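PDB 1VPV: fatty acid-binding protein TM_1468 from Thermotoga maritima, which binds long-chain fatty acids such as palmitate and may take part in lipid transport or fatty acid metabolism. Local coordinates for residues His248-Leu258 and Thr281-Phe291. Numbering follows the deposited sequence.
Sequences HADNEAGVVEL and TTHVGPGTVGF. With PLM (palmitic acid), chain D.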
loop_
_atom_site.group_PDB
_atom_site.type_symbol
_atom_site.label_atom_id
_atom_site.label_comp_id
_atom_site.label_asym_id
_atom_site.label_seq_id
_atom_site.Cartn_x
_atom_site.Cartn_y
_atom_site.Cartn_z
ATOM N N HIS A 248 -1.474 -8.821 4.150
ATOM C CA HIS A 248 -0.887 -9.591 5.206
ATOM C C HIS A 248 0.604 -9.772 4.960
ATOM O O HIS A 248 1.041 -9.879 3.830
ATOM C CB HIS A 248 -1.588 -10.947 5.275
ATOM C CG HIS A 248 -1.233 -11.865 4.147
ATOM N ND1 HIS A 248 -0.268 -12.848 4.262
ATOM C CD2 HIS A 248 -1.695 -11.933 2.873
ATOM C CE1 HIS A 248 -0.160 -13.487 3.110
ATOM N NE2 HIS A 248 -1.005 -12.938 2.247
ATOM N N ALA A 249 1.361 -9.814 6.042
ATOM C CA ALA A 249 2.759 -10.189 6.014
ATOM C C ALA A 249 2.851 -11.622 6.489
ATOM O O ALA A 249 2.997 -11.896 7.682
ATOM C CB ALA A 249 3.583 -9.256 6.924
ATOM N N ASP A 250 2.732 -12.532 5.535
ATOM C CA ASP A 250 2.774 -13.972 5.763
ATOM C C ASP A 250 1.822 -14.412 6.830
ATOM O O ASP A 250 2.216 -15.089 7.775
ATOM C CB ASP A 250 4.185 -14.371 6.123
ATOM C CG ASP A 250 4.447 -15.875 5.972
ATOM O OD1 ASP A 250 3.786 -16.584 5.169
ATOM O OD2 ASP A 250 5.366 -16.329 6.671
ATOM N N ASN A 251 0.564 -13.989 6.701
ATOM C CA ASN A 251 -0.513 -14.366 7.640
ATOM C C ASN A 251 -1.876 -14.447 6.967
ATOM O O ASN A 251 -2.806 -13.659 7.233
ATOM C CB ASN A 251 -0.564 -13.377 8.795
ATOM C CG ASN A 251 -1.399 -13.891 9.959
ATOM O OD1 ASN A 251 -2.117 -14.895 9.844
ATOM N ND2 ASN A 251 -1.292 -13.218 11.085
ATOM N N GLU A 252 -1.995 -15.442 6.111
ATOM C CA GLU A 252 -3.176 -15.612 5.282
ATOM C C GLU A 252 -4.403 -15.904 6.085
ATOM O O GLU A 252 -5.448 -15.299 5.857
ATOM C CB GLU A 252 -2.954 -16.702 4.253
ATOM C CG GLU A 252 -1.830 -16.348 3.287
ATOM N N ALA A 253 -4.293 -16.825 7.027
ATOM C CA ALA A 253 -5.449 -17.122 7.868
ATOM C C ALA A 253 -5.936 -15.818 8.541
ATOM O O ALA A 253 -7.141 -15.576 8.644
ATOM C CB ALA A 253 -5.133 -18.229 8.900
ATOM N N GLY A 254 -4.999 -14.958 8.940
ATOM C CA GLY A 254 -5.352 -13.719 9.646
ATOM C C GLY A 254 -6.191 -12.782 8.788
ATOM O O GLY A 254 -7.224 -12.279 9.220
ATOM N N VAL A 255 -5.761 -12.572 7.550
ATOM C CA VAL A 255 -6.437 -11.623 6.690
ATOM C C VAL A 255 -7.788 -12.223 6.243
ATOM O O VAL A 255 -8.791 -11.499 6.066
ATOM C CB VAL A 255 -5.520 -11.170 5.524
ATOM C CG1 VAL A 255 -5.318 -12.257 4.512
ATOM C CG2 VAL A 255 -6.078 -9.939 4.880
ATOM N N VAL A 256 -7.844 -13.551 6.145
ATOM C CA VAL A 256 -9.077 -14.193 5.747
ATOM C C VAL A 256 -10.171 -13.988 6.791
ATOM O O VAL A 256 -11.305 -13.747 6.434
ATOM C CB VAL A 256 -8.857 -15.667 5.333
ATOM C CG1 VAL A 256 -10.159 -16.421 5.210
ATOM C CG2 VAL A 256 -8.143 -15.714 3.996
ATOM N N GLU A 257 -9.836 -14.076 8.074
ATOM C CA GLU A 257 -10.803 -13.831 9.156
ATOM C C GLU A 257 -11.307 -12.386 9.168
ATOM O O GLU A 257 -12.492 -12.122 9.419
ATOM C CB GLU A 257 -10.163 -14.128 10.516
ATOM C CG GLU A 257 -9.943 -15.592 10.822
ATOM N N LEU A 258 -10.388 -11.460 8.897
ATOM C CA LEU A 258 -10.687 -10.038 8.860
ATOM C C LEU A 258 -11.707 -9.720 7.796
ATOM O O LEU A 258 -12.685 -9.003 8.080
ATOM C CB LEU A 258 -9.419 -9.221 8.615
ATOM C CG LEU A 258 -9.574 -7.716 8.378
ATOM C CD1 LEU A 258 -10.290 -7.053 9.521
ATOM C CD2 LEU A 258 -8.200 -7.096 8.164
ATOM N N THR A 281 6.767 -5.196 4.998
ATOM C CA THR A 281 6.996 -6.225 6.008
ATOM C C THR A 281 8.081 -5.840 6.989
ATOM O O THR A 281 7.985 -6.110 8.193
ATOM C CB THR A 281 7.400 -7.546 5.345
ATOM O OG1 THR A 281 6.350 -7.929 4.463
ATOM C CG2 THR A 281 7.563 -8.638 6.373
ATOM N N THR A 282 9.135 -5.247 6.450
ATOM C CA THR A 282 10.307 -4.881 7.225
ATOM C C THR A 282 9.875 -3.942 8.326
ATOM O O THR A 282 10.351 -4.055 9.467
ATOM C CB THR A 282 11.394 -4.264 6.321
ATOM O OG1 THR A 282 12.047 -5.317 5.560
ATOM C CG2 THR A 282 12.429 -3.490 7.160
ATOM N N HIS A 283 8.932 -3.058 7.995
ATOM C CA HIS A 283 8.450 -2.053 8.931
ATOM C C HIS A 283 7.357 -2.564 9.843
ATOM O O HIS A 283 7.269 -2.081 10.961
ATOM C CB HIS A 283 7.910 -0.823 8.197
ATOM C CG HIS A 283 8.974 0.068 7.699
ATOM N ND1 HIS A 283 9.414 1.153 8.419
ATOM C CD2 HIS A 283 9.718 0.025 6.567
ATOM C CE1 HIS A 283 10.396 1.741 7.752
ATOM N NE2 HIS A 283 10.576 1.094 6.612
ATOM N N VAL A 284 6.505 -3.486 9.382
ATOM C CA VAL A 284 5.341 -3.866 10.205
ATOM C C VAL A 284 5.563 -5.112 11.000
ATOM O O VAL A 284 4.962 -5.285 12.071
ATOM C CB VAL A 284 3.989 -4.005 9.422
ATOM C CG1 VAL A 284 3.517 -2.656 8.943
ATOM C CG2 VAL A 284 4.097 -4.963 8.275
ATOM N N GLY A 285 6.420 -5.978 10.462
ATOM C CA GLY A 285 6.753 -7.246 11.095
ATOM C C GLY A 285 5.842 -8.374 10.612
ATOM O O GLY A 285 4.676 -8.141 10.268
ATOM N N PRO A 286 6.359 -9.602 10.594
ATOM C CA PRO A 286 5.563 -10.726 10.130
ATOM C C PRO A 286 4.403 -10.926 11.075
ATOM O O PRO A 286 4.525 -10.570 12.250
ATOM C CB PRO A 286 6.522 -11.931 10.227
ATOM C CG PRO A 286 7.882 -11.360 10.414
ATOM C CD PRO A 286 7.710 -10.005 11.020
ATOM N N GLY A 287 3.302 -11.487 10.551
ATOM C CA GLY A 287 2.070 -11.676 11.309
ATOM C C GLY A 287 1.027 -10.606 11.008
ATOM O O GLY A 287 -0.150 -10.848 11.171
ATOM N N THR A 288 1.464 -9.448 10.519
ATOM C CA THR A 288 0.595 -8.291 10.322
ATOM C C THR A 288 -0.606 -8.558 9.385
ATOM O O THR A 288 -0.493 -9.286 8.409
ATOM C CB THR A 288 1.432 -7.115 9.795
ATOM O OG1 THR A 288 2.421 -6.761 10.784
ATOM C CG2 THR A 288 0.550 -5.866 9.443
ATOM N N VAL A 289 -1.751 -7.953 9.705
ATOM C CA VAL A 289 -2.986 -8.120 8.944
ATOM C C VAL A 289 -3.710 -6.769 8.814
ATOM O O VAL A 289 -3.830 -6.001 9.779
ATOM C CB VAL A 289 -3.914 -9.179 9.633
ATOM C CG1 VAL A 289 -5.366 -9.060 9.190
ATOM C CG2 VAL A 289 -3.416 -10.542 9.342
ATOM N N GLY A 290 -4.193 -6.463 7.622
ATOM C CA GLY A 290 -4.870 -5.199 7.445
ATOM C C GLY A 290 -5.735 -5.195 6.222
ATOM O O GLY A 290 -5.809 -6.206 5.494
ATOM N N PHE A 291 -6.397 -4.062 5.982
ATOM C CA PHE A 291 -6.995 -3.869 4.689
ATOM C C PHE A 291 -6.900 -2.462 4.167
ATOM O O PHE A 291 -6.861 -1.498 4.940
ATOM C CB PHE A 291 -8.429 -4.411 4.620
ATOM C CG PHE A 291 -9.328 -4.073 5.790
ATOM C CD1 PHE A 291 -9.214 -2.907 6.513
ATOM C CD2 PHE A 291 -10.381 -4.918 6.088
ATOM C CE1 PHE A 291 -10.079 -2.648 7.555
ATOM C CE2 PHE A 291 -11.239 -4.654 7.139
ATOM C CZ PHE A 291 -11.099 -3.527 7.862
HETATM C C1 PLM D . 11.490 4.097 2.400
HETATM O O1 PLM D . 11.522 5.179 1.743
HETATM O O2 PLM D . 12.537 3.609 2.936
HETATM C C2 PLM D . 10.165 3.379 2.511
HETATM C C3 PLM D . 9.526 3.605 3.866
HETATM C C4 PLM D . 8.269 2.756 3.998
HETATM C C5 PLM D . 7.687 2.945 5.395
HETATM C C6 PLM D . 6.439 2.128 5.611
HETATM C C7 PLM D . 5.814 2.363 6.977
HETATM C C8 PLM D . 4.823 1.256 7.325
HETATM C C9 PLM D . 3.528 1.404 6.557
HETATM C CA PLM D . 2.568 0.264 6.829
HETATM C CB PLM D . 1.224 0.525 6.167
HETATM C CC PLM D . 0.369 -0.739 6.189
HETATM C CD PLM D . -1.066 -0.484 5.681
HETATM C CE PLM D . -1.849 -1.770 5.492
HETATM C CF PLM D . -3.314 -1.524 5.169
HETATM C CG PLM D . -3.555 -1.259 3.680
#
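His248 and Val289 face each other as an antiparallel non-hydrogen-bonded pair, joining strands 241-248 and 289-295 in the six-stranded mixed sheet of the DegV-type fold. The axes of helix 252-258 and strand 289-291 approach to 7.7 Å at 41°. Just beyond the pair, Ala249 N donates to Thr288 O and Gly287 N to Ala249 O (2.9 Å), binding the type II turn Gly285-Thr288 to the chain leading into the helix. Pro286 and Gly287 take the central positions of the turn, Gly287 with positive phi, while Gly285, also with positive phi, follows helix 278-284. Thr288 OG1 ties the turn across to Gly285 O.

With Asn251 CG anti to the backbone N (chi1 -166°), ND2 reaches Gly287 O at 2.6 Å, the acceptor lying nearly in the amide plane, while OD1 caps the helix by accepting from Gly254 N. Asn251 N donates to His248 ND1 (2.8 Å). Val289 pushes CG2 against Gly254 C (3.6 Å), and CG1 packs on Leu258 CD2 as the two side chains pass in opposite directions. Leu258 CD2 also makes a CH-pi contact over one face of the Phe291 ring, 4.1 Å from the ring centroid.

On the other side of strand 289-291 runs the palmitate tail, whose CG lies 3.5 Å from Phe291 O. Polar bonds thus fix turn and helix start; apolar packing seats the helix beside a lipid-bordering strand.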